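Long-range contacts in cytosine deaminase (Klebsiella pneumoniae, PDB 4R85), which hydrolytically deaminates cytosine and probably 5-methylcytosine, which it binds beside an iron(II) ion in an amidohydrolase-fold active site: residues Ile49-Glu54 / Gly110-Arg115; Pro369-Ile374 / Ser393-Lys398; Gly300-Phe305 / Thr349-Arg354; Asn321-Leu326 / Arg343-Val348. All blocks are in the same frame, centred on the assembly; numbering follows the deposited sequence.

Contact 1: Ile49-Glu54 / Gly110-Arg115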
loop_
_atom_site.group_PDB
_atom_site.type_symbol
_atom_site.label_atom_id
_atom_site.label_comp_id
_atom_site.label_asym_id
_atom_site.label_seq_id
_atom_site.Cartn_x
_atom_site.Cartn_y
_atom_site.Cartn_z
ATOM N N ILE A 49 -3.374 -10.226 -19.993
ATOM C CA ILE A 49 -1.956 -9.876 -19.870
ATOM C C ILE A 49 -1.127 -11.135 -19.697
ATOM O O ILE A 49 -1.650 -12.180 -19.293
ATOM C CB ILE A 49 -1.691 -8.993 -18.633
ATOM C CG1 ILE A 49 -2.256 -9.668 -17.382
ATOM C CG2 ILE A 49 -2.289 -7.611 -18.806
ATOM C CD1 ILE A 49 -1.776 -9.049 -16.093
ATOM N N PRO A 50 0.171 -11.053 -20.009
ATOM C CA PRO A 50 1.056 -12.157 -19.635
ATOM C C PRO A 50 1.127 -12.246 -18.097
ATOM O O PRO A 50 0.738 -11.294 -17.409
ATOM C CB PRO A 50 2.398 -11.740 -20.247
ATOM C CG PRO A 50 2.322 -10.234 -20.339
ATOM C CD PRO A 50 0.892 -9.978 -20.716
ATOM N N PRO A 51 1.587 -13.384 -17.556
ATOM C CA PRO A 51 1.510 -13.580 -16.098
ATOM C C PRO A 51 2.316 -12.557 -15.313
ATOM O O PRO A 51 3.277 -11.973 -15.825
ATOM C CB PRO A 51 2.118 -14.974 -15.893
ATOM C CG PRO A 51 2.026 -15.642 -17.251
ATOM C CD PRO A 51 2.176 -14.546 -18.247
ATOM N N PHE A 52 1.924 -12.328 -14.068
ATOM C CA PHE A 52 2.741 -11.489 -13.208
ATOM C C PHE A 52 4.060 -12.208 -12.928
ATOM O O PHE A 52 4.136 -13.439 -13.001
ATOM C CB PHE A 52 2.015 -11.166 -11.904
ATOM C CG PHE A 52 0.883 -10.184 -12.067
ATOM C CD1 PHE A 52 -0.415 -10.547 -11.760
ATOM C CD2 PHE A 52 1.124 -8.895 -12.524
ATOM C CE1 PHE A 52 -1.461 -9.644 -11.906
ATOM C CE2 PHE A 52 0.089 -7.989 -12.671
ATOM C CZ PHE A 52 -1.209 -8.366 -12.363
ATOM N N VAL A 53 5.093 -11.430 -12.615
ATOM C CA VAL A 53 6.404 -11.971 -12.302
ATOM C C VAL A 53 6.791 -11.551 -10.888
ATOM O O VAL A 53 6.535 -10.423 -10.474
ATOM C CB VAL A 53 7.461 -11.443 -13.302
ATOM C CG1 VAL A 53 8.842 -12.009 -12.994
ATOM C CG2 VAL A 53 7.050 -11.748 -14.737
ATOM N N GLU A 54 7.376 -12.475 -10.134
ATOM C CA GLU A 54 7.970 -12.147 -8.849
ATOM C C GLU A 54 9.465 -12.341 -9.004
ATOM O O GLU A 54 9.972 -13.438 -8.797
ATOM C CB GLU A 54 7.437 -13.065 -7.751
ATOM C CG GLU A 54 8.099 -12.811 -6.394
ATOM C CD GLU A 54 8.283 -11.319 -6.118
ATOM O OE1 GLU A 54 7.303 -10.669 -5.690
ATOM O OE2 GLU A 54 9.400 -10.792 -6.339
ATOM N N GLY A 110 -1.709 -14.798 -9.678
ATOM C CA GLY A 110 -1.355 -14.714 -11.088
ATOM C C GLY A 110 0.122 -14.761 -11.436
ATOM O O GLY A 110 0.504 -14.493 -12.576
ATOM N N VAL A 111 0.963 -15.104 -10.470
ATOM C CA VAL A 111 2.399 -15.165 -10.717
ATOM C C VAL A 111 2.796 -16.516 -11.292
ATOM O O VAL A 111 2.510 -17.548 -10.689
ATOM C CB VAL A 111 3.199 -14.941 -9.425
ATOM C CG1 VAL A 111 4.676 -15.142 -9.701
ATOM C CG2 VAL A 111 2.931 -13.539 -8.884
ATOM N N GLN A 112 3.461 -16.514 -12.450
ATOM C CA GLN A 112 3.923 -17.765 -13.053
ATOM C C GLN A 112 5.444 -17.815 -13.224
ATOM O O GLN A 112 5.999 -18.821 -13.663
ATOM C CB GLN A 112 3.245 -17.999 -14.401
ATOM C CG GLN A 112 1.743 -18.284 -14.329
ATOM C CD GLN A 112 1.191 -18.763 -15.661
ATOM O OE1 GLN A 112 1.876 -19.464 -16.407
ATOM N NE2 GLN A 112 -0.043 -18.367 -15.978
ATOM N N HIS A 113 6.100 -16.707 -12.911
ATOM C CA HIS A 113 7.550 -16.609 -13.003
ATOM C C HIS A 113 8.110 -16.068 -11.696
ATOM O O HIS A 113 7.678 -15.027 -11.199
ATOM C CB HIS A 113 7.952 -15.727 -14.185
ATOM C CG HIS A 113 7.528 -16.287 -15.503
ATOM N ND1 HIS A 113 8.219 -17.296 -16.136
ATOM C CD2 HIS A 113 6.460 -16.009 -16.288
ATOM C CE1 HIS A 113 7.608 -17.603 -17.266
ATOM N NE2 HIS A 113 6.536 -16.838 -17.383
ATOM N N VAL A 114 9.062 -16.799 -11.125
ATOM C CA VAL A 114 9.585 -16.466 -9.813
ATOM C C VAL A 114 11.098 -16.626 -9.790
ATOM O O VAL A 114 11.624 -17.616 -10.277
ATOM C CB VAL A 114 8.997 -17.408 -8.736
ATOM C CG1 VAL A 114 9.608 -17.116 -7.348
ATOM C CG2 VAL A 114 7.481 -17.308 -8.692
ATOM N N ARG A 115 11.794 -15.652 -9.219
ATOM C CA ARG A 115 13.215 -15.816 -8.949
ATOM C C ARG A 115 13.420 -15.759 -7.438
ATOM O O ARG A 115 13.120 -14.742 -6.806
ATOM C CB ARG A 115 14.039 -14.738 -9.657
ATOM C CG ARG A 115 15.524 -14.766 -9.291
ATOM C CD ARG A 115 16.290 -13.660 -10.020
ATOM N NE ARG A 115 16.552 -14.011 -11.416
ATOM C CZ ARG A 115 17.192 -13.213 -12.259
ATOM N NH1 ARG A 115 17.605 -12.023 -11.838
ATOM N NH2 ARG A 115 17.406 -13.596 -13.516
#
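Strand residues F52-E54 and V111-R115 run parallel, their axes 22° apart, with F52 set beside V111 and E54 beside V114. The two steps from F52 to E54 thus match three from V111 to V114, the extra residue of a beta bulge at Q112 and H113. F52 N donates to G110 O, and F52 O accepts from Q112 N (3.2 Å). Past the bulge the bonds straighten: E54 N reaches H113 O at 2.8 Å and R115 N reaches E54 O. H113 N, buried in the bulge, has no partner in the model. These are the first two strands of the amidohydrolase TIM barrel, joined as a beta-alpha-beta unit whose helix 92-108 ends in a Schellman motif with G110, at positive phi, as its C-prime residue. P51 lies across the Q112 side chain, P51 CG meeting Q112 CD at 3.6 Å. With CG anti to its carbonyl carbon (chi1 -68°) and an extended chain beyond, Q112 passes the proline at a slant and places its amide at I394 O and R395. Apolar contact continues where F52 CB touches V111 CG2 (3.9 Å), and I49 CD1 lies over one face of the F52 ring, near its rim. H113 CB lies against V53 CG1 (4.0 Å), the two side chains sharing a face of the sheet. E54 rests its CB on V111 CG1 (4.0 Å), but a bend at chi2 (41°) turns the carboxylate away, to accept from the backbone N atoms of H56, an iron ligand, and Q307. R115 likewise leads off, to D207 and Q145.

Contact 2: Pro369-Ile374 / Ser393-Lys398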
loop_
_atom_site.group_PDB
_atom_site.type_symbol
_atom_site.label_atom_id
_atom_site.label_comp_id
_atom_site.label_asym_id
_atom_site.label_seq_id
_atom_site.Cartn_x
_atom_site.Cartn_y
_atom_site.Cartn_z
ATOM N N PRO A 369 4.489 -19.159 -25.586
ATOM C CA PRO A 369 3.717 -20.038 -24.700
ATOM C C PRO A 369 2.386 -19.422 -24.286
ATOM O O PRO A 369 2.303 -18.212 -24.042
ATOM C CB PRO A 369 4.621 -20.177 -23.473
ATOM C CG PRO A 369 5.989 -19.975 -23.994
ATOM C CD PRO A 369 5.864 -18.960 -25.091
ATOM N N ALA A 370 1.355 -20.256 -24.218
ATOM C CA ALA A 370 0.036 -19.815 -23.789
ATOM C C ALA A 370 -0.021 -19.675 -22.268
ATOM O O ALA A 370 -0.689 -20.454 -21.583
ATOM C CB ALA A 370 -1.035 -20.778 -24.287
ATOM N N ASN A 371 0.706 -18.684 -21.756
ATOM C CA ASN A 371 0.687 -18.331 -20.351
ATOM C C ASN A 371 0.127 -16.927 -20.242
ATOM O O ASN A 371 0.749 -15.978 -20.720
ATOM C CB ASN A 371 2.106 -18.336 -19.774
ATOM C CG ASN A 371 2.817 -19.666 -19.958
ATOM O OD1 ASN A 371 2.186 -20.702 -20.157
ATOM N ND2 ASN A 371 4.143 -19.641 -19.881
ATOM N N LEU A 372 -1.039 -16.789 -19.622
ATOM C CA LEU A 372 -1.687 -15.489 -19.528
ATOM C C LEU A 372 -2.763 -15.429 -18.445
ATOM O O LEU A 372 -3.226 -16.463 -17.943
ATOM C CB LEU A 372 -2.288 -15.094 -20.884
ATOM C CG LEU A 372 -3.523 -15.864 -21.365
ATOM C CD1 LEU A 372 -4.291 -15.042 -22.385
ATOM C CD2 LEU A 372 -3.146 -17.207 -21.964
ATOM N N LEU A 373 -3.152 -14.205 -18.098
ATOM C CA LEU A 373 -4.170 -13.960 -17.092
ATOM C C LEU A 373 -5.290 -13.119 -17.666
ATOM O O LEU A 373 -5.091 -12.349 -18.613
ATOM C CB LEU A 373 -3.584 -13.190 -15.904
ATOM C CG LEU A 373 -2.274 -13.654 -15.275
ATOM C CD1 LEU A 373 -1.873 -12.690 -14.170
ATOM C CD2 LEU A 373 -2.390 -15.075 -14.739
ATOM N N ILE A 374 -6.469 -13.265 -17.087
ATOM C CA ILE A 374 -7.537 -12.305 -17.311
ATOM C C ILE A 374 -7.752 -11.550 -16.000
ATOM O O ILE A 374 -8.063 -12.155 -14.977
ATOM C CB ILE A 374 -8.833 -12.988 -17.765
ATOM C CG1 ILE A 374 -8.625 -13.667 -19.125
ATOM C CG2 ILE A 374 -9.974 -11.972 -17.833
ATOM C CD1 ILE A 374 -9.783 -14.509 -19.570
ATOM N N SER A 393 -6.206 -17.784 -14.626
ATOM C CA SER A 393 -4.793 -17.948 -14.920
ATOM C C SER A 393 -4.653 -19.155 -15.821
ATOM O O SER A 393 -5.120 -20.245 -15.488
ATOM C CB SER A 393 -3.974 -18.143 -13.646
ATOM O OG SER A 393 -2.587 -18.205 -13.939
ATOM N N ILE A 394 -4.023 -18.942 -16.969
ATOM C CA ILE A 394 -3.818 -19.996 -17.949
ATOM C C ILE A 394 -2.330 -20.245 -18.081
ATOM O O ILE A 394 -1.542 -19.311 -18.186
ATOM C CB ILE A 394 -4.427 -19.615 -19.313
ATOM C CG1 ILE A 394 -5.942 -19.454 -19.174
ATOM C CG2 ILE A 394 -4.102 -20.668 -20.372
ATOM C CD1 ILE A 394 -6.635 -18.929 -20.431
ATOM N N ARG A 395 -1.941 -21.510 -18.048
ATOM C CA ARG A 395 -0.533 -21.860 -18.120
ATOM C C ARG A 395 -0.374 -23.065 -19.030
ATOM O O ARG A 395 -1.037 -24.077 -18.839
ATOM C CB ARG A 395 0.003 -22.173 -16.728
ATOM C CG ARG A 395 1.423 -22.684 -16.722
ATOM C CD ARG A 395 1.950 -22.751 -15.311
ATOM N NE ARG A 395 3.273 -23.355 -15.256
ATOM C CZ ARG A 395 4.397 -22.693 -15.497
ATOM N NH1 ARG A 395 4.351 -21.409 -15.829
ATOM N NH2 ARG A 395 5.567 -23.313 -15.412
ATOM N N HIS A 396 0.503 -22.940 -20.018
ATOM C CA HIS A 396 0.678 -23.972 -21.041
ATOM C C HIS A 396 -0.655 -24.371 -21.693
ATOM O O HIS A 396 -0.875 -25.535 -22.029
ATOM C CB HIS A 396 1.412 -25.188 -20.460
ATOM C CG HIS A 396 2.733 -24.853 -19.839
ATOM N ND1 HIS A 396 3.354 -25.670 -18.918
ATOM C CD2 HIS A 396 3.555 -23.789 -20.009
ATOM C CE1 HIS A 396 4.498 -25.123 -18.546
ATOM N NE2 HIS A 396 4.644 -23.981 -19.194
ATOM N N GLY A 397 -1.543 -23.394 -21.862
ATOM C CA GLY A 397 -2.796 -23.609 -22.562
ATOM C C GLY A 397 -3.933 -24.180 -21.730
ATOM O O GLY A 397 -5.000 -24.459 -22.263
ATOM N N LYS A 398 -3.714 -24.358 -20.430
ATOM C CA LYS A 398 -4.747 -24.913 -19.555
ATOM C C LYS A 398 -5.082 -23.942 -18.433
ATOM O O LYS A 398 -4.204 -23.252 -17.924
ATOM C CB LYS A 398 -4.278 -26.230 -18.936
ATOM C CG LYS A 398 -3.933 -27.314 -19.936
ATOM C CD LYS A 398 -3.306 -28.510 -19.232
ATOM C CE LYS A 398 -2.908 -29.596 -20.218
ATOM N NZ LYS A 398 -2.142 -30.690 -19.550
HETATM O O HOH W 1 6.665 -21.811 -20.769
#
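L372 and I394 form the tight part of this contact, an antiparallel hydrogen-bonded pair in which I394 N gives to L372 O at 2.8 Å and L372 N to I394 O at 2.9 Å. Their side chains run alongside each other in the same direction, L372 CD2 against I394 CB at 3.8 Å. That face packs on I3, L17 and L19 of the small N-terminal sheet. On the other face L373 CD2 presses close to S393 OG (3.2 Å). Toward solvent the pairing changes character. N371 has its CG beside the backbone N (chi1 -57°), which brings the amide to the R395-K398 turn, where OD1 accepts from H396 N (2.8 Å) almost straight at 176°. Next to it A370 O takes G397 N (3.1 Å). The exposed H396 ring sits obliquely past the N371 amide, with R395 CG packed over one of its faces; a water joins N371 ND2 and H396 NE2 through weak bonds alone. The extended R395 chain delivers its guanidinium to D143, A139 O and Q112. R395-K398 is a type I' beta turn, the tight reversal of a beta hairpin between strands 390-395 and 398-403, here at the edge of the beta domain beside the amidohydrolase barrel.

Contact 3: Gly300-Phe305 / Thr349-Arg354; sequences GINVCF and TDNSAR
The last strand of the TIM barrel, V303-F305, meets the short helix beginning at D350 at 109°, with N302 and N351 at the junction, each asparagine amide giving a bond to a backbone carbonyl of the other segment. N302 ND2 donates to N351 O at 2.8 Å, nearly straight and within its own amide plane, and is also bound to N266. N351 ND2 gives to V303 O (2.9 Å), in the carbonyl plane. The two amides are turned 66° against each other, and N302 OD1 abuts N351 CB at 3.1 Å. R354 extends its whole chain along N302 in the opposite direction. Its guanidinium lies nearly parallel to the N302 amide and is stacked with it, N302 CB sitting over one face. On the buried side C304 CB is close to S352 OG (3.1 Å). A water there accepts from S352 OG (2.6 Å) and donates to F305 O (2.7 Å), which gives the buried hydroxyl and the carbonyl a shared partner. S352 also touches V53 and P55 of the first barrel strand, and C304 touches P55. The helix thus packs on side chains of both the first and last strands, near where the TIM barrel closes.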
loop_
_atom_site.group_PDB
_atom_site.type_symbol
_atom_site.label_atom_id
_atom_site.label_comp_id
_atom_site.label_asym_id
_atom_site.label_seq_id
_atom_site.Cartn_x
_atom_site.Cartn_y
_atom_site.Cartn_z
ATOM N N GLY A 300 15.697 5.254 -19.434
ATOM C CA GLY A 300 15.648 4.119 -20.343
ATOM C C GLY A 300 16.266 2.856 -19.754
ATOM O O GLY A 300 16.620 1.928 -20.472
ATOM N N ILE A 301 16.397 2.823 -18.436
ATOM C CA ILE A 301 17.024 1.695 -17.747
ATOM C C ILE A 301 15.895 0.809 -17.232
ATOM O O ILE A 301 14.905 1.309 -16.708
ATOM C CB ILE A 301 17.919 2.214 -16.612
ATOM C CG1 ILE A 301 19.139 2.938 -17.205
ATOM C CG2 ILE A 301 18.350 1.088 -15.650
ATOM C CD1 ILE A 301 19.910 3.764 -16.191
ATOM N N ASN A 302 16.018 -0.499 -17.424
ATOM C CA ASN A 302 14.962 -1.415 -17.007
ATOM C C ASN A 302 14.900 -1.564 -15.491
ATOM O O ASN A 302 15.878 -1.970 -14.870
ATOM C CB ASN A 302 15.169 -2.790 -17.621
ATOM C CG ASN A 302 13.959 -3.682 -17.446
ATOM O OD1 ASN A 302 12.842 -3.290 -17.774
ATOM N ND2 ASN A 302 14.171 -4.876 -16.911
ATOM N N VAL A 303 13.745 -1.257 -14.908
ATOM C CA VAL A 303 13.556 -1.394 -13.456
ATOM C C VAL A 303 12.196 -2.053 -13.197
ATOM O O VAL A 303 11.267 -1.916 -13.997
ATOM C CB VAL A 303 13.687 -0.013 -12.736
ATOM C CG1 VAL A 303 12.639 0.972 -13.252
ATOM C CG2 VAL A 303 13.603 -0.149 -11.208
ATOM N N CYS A 304 12.083 -2.808 -12.112
ATOM C CA CYS A 304 10.810 -3.440 -11.791
ATOM C C CYS A 304 10.624 -3.588 -10.282
ATOM O O CYS A 304 11.537 -3.285 -9.521
ATOM C CB CYS A 304 10.699 -4.788 -12.500
ATOM S SG CYS A 304 11.957 -5.965 -11.979
ATOM N N PHE A 305 9.439 -4.030 -9.860
ATOM C CA PHE A 305 9.112 -4.149 -8.432
ATOM C C PHE A 305 8.986 -5.600 -7.991
ATOM O O PHE A 305 8.580 -6.462 -8.773
ATOM C CB PHE A 305 7.793 -3.446 -8.117
ATOM C CG PHE A 305 7.846 -1.953 -8.220
ATOM C CD1 PHE A 305 8.805 -1.230 -7.524
ATOM C CD2 PHE A 305 6.928 -1.263 -9.013
ATOM C CE1 PHE A 305 8.857 0.157 -7.610
ATOM C CE2 PHE A 305 6.967 0.129 -9.102
ATOM C CZ PHE A 305 7.938 0.836 -8.403
ATOM N N THR A 349 5.273 -6.872 -14.915
ATOM C CA THR A 349 5.173 -7.846 -15.996
ATOM C C THR A 349 6.392 -7.772 -16.929
ATOM O O THR A 349 7.412 -8.427 -16.687
ATOM C CB THR A 349 3.833 -7.708 -16.819
ATOM O OG1 THR A 349 3.726 -6.392 -17.379
ATOM C CG2 THR A 349 2.613 -8.010 -15.939
ATOM N N ASP A 350 6.278 -6.981 -17.993
ATOM C CA ASP A 350 7.324 -6.868 -19.016
ATOM C C ASP A 350 8.730 -6.612 -18.487
ATOM O O ASP A 350 9.678 -7.278 -18.906
ATOM C CB ASP A 350 6.988 -5.760 -20.030
ATOM C CG ASP A 350 5.681 -6.004 -20.766
ATOM O OD1 ASP A 350 5.135 -7.129 -20.693
ATOM O OD2 ASP A 350 5.206 -5.061 -21.436
ATOM N N ASN A 351 8.878 -5.631 -17.595
ATOM C CA ASN A 351 10.209 -5.246 -17.145
ATOM C C ASN A 351 10.818 -6.352 -16.292
ATOM O O ASN A 351 12.017 -6.619 -16.348
ATOM C CB ASN A 351 10.148 -3.959 -16.330
ATOM C CG ASN A 351 9.768 -2.755 -17.166
ATOM O OD1 ASN A 351 9.377 -2.884 -18.328
ATOM N ND2 ASN A 351 9.892 -1.567 -16.578
ATOM N N SER A 352 9.975 -6.980 -15.483
ATOM C CA SER A 352 10.399 -8.101 -14.652
ATOM C C SER A 352 10.804 -9.312 -15.503
ATOM O O SER A 352 11.794 -9.993 -15.205
ATOM C CB SER A 352 9.277 -8.468 -13.685
ATOM O OG SER A 352 8.934 -7.357 -12.881
ATOM N N ALA A 353 10.047 -9.584 -16.561
ATOM C CA ALA A 353 10.411 -10.667 -17.474
ATOM C C ALA A 353 11.768 -10.409 -18.132
ATOM O O ALA A 353 12.529 -11.335 -18.386
ATOM C CB ALA A 353 9.333 -10.880 -18.531
ATOM N N ARG A 354 12.062 -9.143 -18.412
ATOM C CA ARG A 354 13.348 -8.788 -19.002
ATOM C C ARG A 354 14.494 -9.032 -18.016
ATOM O O ARG A 354 15.569 -9.492 -18.402
ATOM C CB ARG A 354 13.336 -7.329 -19.446
ATOM C CG ARG A 354 14.626 -6.867 -20.093
ATOM C CD ARG A 354 14.447 -5.467 -20.692
ATOM N NE ARG A 354 15.730 -4.839 -20.996
ATOM C CZ ARG A 354 15.884 -3.561 -21.331
ATOM N NH1 ARG A 354 14.832 -2.751 -21.399
ATOM N NH2 ARG A 354 17.097 -3.088 -21.587
HETATM O O HOH W 2 14.272 0.183 -20.667
HETATM O O HOH W 3 7.396 -7.806 -10.839
#

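Contact 4: Asn321-Leu326 / Arg343-Val348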
loop_
_atom_site.group_PDB
_atom_site.type_symbol
_atom_site.label_atom_id
_atom_site.label_comp_id
_atom_site.label_asym_id
_atom_site.label_seq_id
_atom_site.Cartn_x
_atom_site.Cartn_y
_atom_site.Cartn_z
ATOM N N ASN A 321 0.508 -10.954 -3.373
ATOM C CA ASN A 321 -0.126 -10.054 -4.357
ATOM C C ASN A 321 0.790 -8.922 -4.831
ATOM O O ASN A 321 0.977 -7.931 -4.125
ATOM C CB ASN A 321 -1.425 -9.473 -3.787
ATOM C CG ASN A 321 -2.183 -8.611 -4.794
ATOM O OD1 ASN A 321 -1.930 -8.665 -5.999
ATOM N ND2 ASN A 321 -3.131 -7.826 -4.300
ATOM N N ILE A 322 1.351 -9.073 -6.029
ATOM C CA ILE A 322 2.289 -8.080 -6.564
ATOM C C ILE A 322 1.628 -6.719 -6.854
ATOM O O ILE A 322 2.308 -5.683 -6.907
ATOM C CB ILE A 322 3.019 -8.611 -7.833
ATOM C CG1 ILE A 322 4.291 -7.798 -8.116
ATOM C CG2 ILE A 322 2.089 -8.593 -9.036
ATOM C CD1 ILE A 322 5.561 -8.435 -7.594
ATOM N N LEU A 323 0.309 -6.704 -7.023
ATOM C CA LEU A 323 -0.386 -5.431 -7.258
ATOM C C LEU A 323 -0.325 -4.527 -6.026
ATOM O O LEU A 323 -0.382 -3.300 -6.138
ATOM C CB LEU A 323 -1.837 -5.659 -7.677
ATOM C CG LEU A 323 -2.018 -6.223 -9.091
ATOM C CD1 LEU A 323 -3.493 -6.284 -9.466
ATOM C CD2 LEU A 323 -1.226 -5.396 -10.101
ATOM N N ARG A 324 -0.212 -5.133 -4.847
ATOM C CA ARG A 324 -0.090 -4.351 -3.630
ATOM C C ARG A 324 1.274 -3.658 -3.633
ATOM O O ARG A 324 1.391 -2.498 -3.241
ATOM C CB ARG A 324 -0.244 -5.248 -2.386
ATOM C CG ARG A 324 -0.439 -4.480 -1.082
ATOM C CD ARG A 324 -0.543 -5.424 0.139
ATOM N NE ARG A 324 0.651 -6.257 0.247
ATOM C CZ ARG A 324 1.686 -5.995 1.038
ATOM N NH1 ARG A 324 1.674 -4.930 1.833
ATOM N NH2 ARG A 324 2.737 -6.805 1.037
ATOM N N ILE A 325 2.299 -4.386 -4.080
ATOM C CA ILE A 325 3.662 -3.859 -4.186
ATOM C C ILE A 325 3.750 -2.737 -5.213
ATOM O O ILE A 325 4.390 -1.698 -4.983
ATOM C CB ILE A 325 4.645 -4.963 -4.623
ATOM C CG1 ILE A 325 4.607 -6.142 -3.655
ATOM C CG2 ILE A 325 6.060 -4.418 -4.789
ATOM C CD1 ILE A 325 4.430 -5.797 -2.203
ATOM N N LEU A 326 3.117 -2.963 -6.359
ATOM C CA LEU A 326 3.051 -1.951 -7.395
ATOM C C LEU A 326 2.452 -0.673 -6.837
ATOM O O LEU A 326 3.001 0.398 -7.028
ATOM C CB LEU A 326 2.233 -2.454 -8.592
ATOM C CG LEU A 326 2.011 -1.455 -9.735
ATOM C CD1 LEU A 326 3.346 -0.995 -10.302
ATOM C CD2 LEU A 326 1.141 -2.082 -10.833
ATOM N N ARG A 343 0.801 3.052 -17.973
ATOM C CA ARG A 343 1.714 1.951 -18.315
ATOM C C ARG A 343 2.336 1.286 -17.081
ATOM O O ARG A 343 3.356 0.598 -17.196
ATOM C CB ARG A 343 2.831 2.434 -19.268
ATOM C CG ARG A 343 3.582 3.713 -18.848
ATOM C CD ARG A 343 4.509 3.533 -17.640
ATOM N NE ARG A 343 5.584 2.578 -17.905
ATOM C CZ ARG A 343 6.878 2.874 -17.837
ATOM N NH1 ARG A 343 7.789 1.946 -18.118
ATOM N NH2 ARG A 343 7.262 4.095 -17.482
ATOM N N CYS A 344 1.747 1.496 -15.907
ATOM C CA CYS A 344 2.383 1.029 -14.662
ATOM C C CYS A 344 2.509 -0.488 -14.562
ATOM O O CYS A 344 3.332 -1.003 -13.789
ATOM C CB CYS A 344 1.658 1.572 -13.427
ATOM S SG CYS A 344 -0.041 0.970 -13.235
ATOM N N LEU A 345 1.720 -1.226 -15.336
ATOM C CA LEU A 345 1.837 -2.687 -15.264
ATOM C C LEU A 345 3.177 -3.208 -15.813
ATOM O O LEU A 345 3.571 -4.351 -15.520
ATOM C CB LEU A 345 0.645 -3.390 -15.931
ATOM C CG LEU A 345 -0.676 -3.335 -15.150
ATOM C CD1 LEU A 345 -1.802 -4.053 -15.903
ATOM C CD2 LEU A 345 -0.506 -3.906 -13.732
ATOM N N ASP A 346 3.876 -2.371 -16.583
ATOM C CA ASP A 346 5.245 -2.675 -17.022
ATOM C C ASP A 346 6.130 -3.172 -15.872
ATOM O O ASP A 346 6.959 -4.068 -16.050
ATOM C CB ASP A 346 5.937 -1.432 -17.590
ATOM C CG ASP A 346 5.416 -1.011 -18.957
ATOM O OD1 ASP A 346 4.639 -1.757 -19.600
ATOM O OD2 ASP A 346 5.823 0.088 -19.395
ATOM N N PHE A 347 5.976 -2.563 -14.703
ATOM C CA PHE A 347 6.898 -2.794 -13.588
ATOM C C PHE A 347 6.713 -4.129 -12.880
ATOM O O PHE A 347 7.547 -4.514 -12.054
ATOM C CB PHE A 347 6.834 -1.630 -12.591
ATOM C CG PHE A 347 7.184 -0.308 -13.214
ATOM C CD1 PHE A 347 8.489 -0.047 -13.613
ATOM C CD2 PHE A 347 6.212 0.652 -13.437
ATOM C CE1 PHE A 347 8.823 1.160 -14.213
ATOM C CE2 PHE A 347 6.537 1.858 -14.036
ATOM C CZ PHE A 347 7.842 2.115 -14.423
ATOM N N VAL A 348 5.630 -4.832 -13.205
ATOM C CA VAL A 348 5.370 -6.138 -12.602
ATOM C C VAL A 348 5.082 -7.214 -13.644
ATOM O O VAL A 348 4.686 -8.327 -13.300
ATOM C CB VAL A 348 4.228 -6.077 -11.595
ATOM C CG1 VAL A 348 4.601 -5.129 -10.445
ATOM C CG2 VAL A 348 2.949 -5.635 -12.281
#
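L326 packs both methyls on the 3-10 segment: CD2 meets L345 CD2 at 3.8 Å, the two leucines crossing at about a right angle, while CD1 reaches the backbone C344 O at 3.5 Å. Having CG anti to the backbone N (chi1 177°) carries both methyls out toward this segment, and CB is left to touch V348 CG1. One turn back, I322 and V348 lie antiparallel alongside each other, I322 CG1 against V348 CG1 at 3.6 Å. L323 reaches the same L345 methyl at a slant, CD2 to CD2 at 4.0 Å. Nothing polar passes between the two segments, and all of the touching residues are buried.

Polar bonds flank this core. N321 caps the helix, its OD1 accepting from L323 N (3.1 Å) from well above the amide plane. On the other segment R343 grips D346 side-on, NE and NH1 both going to D346 OD2, at 2.9 Å for NE; the salt bridge spans the 3-10 segment and the residue before it. F347 CZ lies over a face of that guanidinium, R343 NH2 is paired with D297, and D346 OD1 with R9. L345 N is bound by D380, and V384 and A383 of helix 380-386 cover L326, C344 and L345. F52 of the first barrel strand backs I322, L323 and V348. On the outer side of helix 322-332, R324 pairs with D327 of the second subunit. The arrangement is plain hydrophobic packing of an outer helix of the TIM barrel on a turn that bridges the last and first barrel strands, F347 bonding to F305 and V348 to V53.

In the fold
Contact 1 is the meeting point: it touches the other three, its centre lying 11 to 12 Å from each of theirs. I49 O and L373 N, 2.8 Å apart, probably bond and carry the barrel sheet into the antiparallel strands of contact 2. Towards contact 4, V53 N and V348 O (3.2 Å) are a probable bond. Contact 4 is nested in the chain loop closed by contact 3, and F305 N with F347 O (2.9 Å) ties the two. The iron(II) ion lies about 9 Å from the E54 side chain and about 12 Å from those of C304 and I322; contacts 1, 3 and 4 lie near the metal site without supplying a ligand. Contact 2 touches neither 3 nor 4.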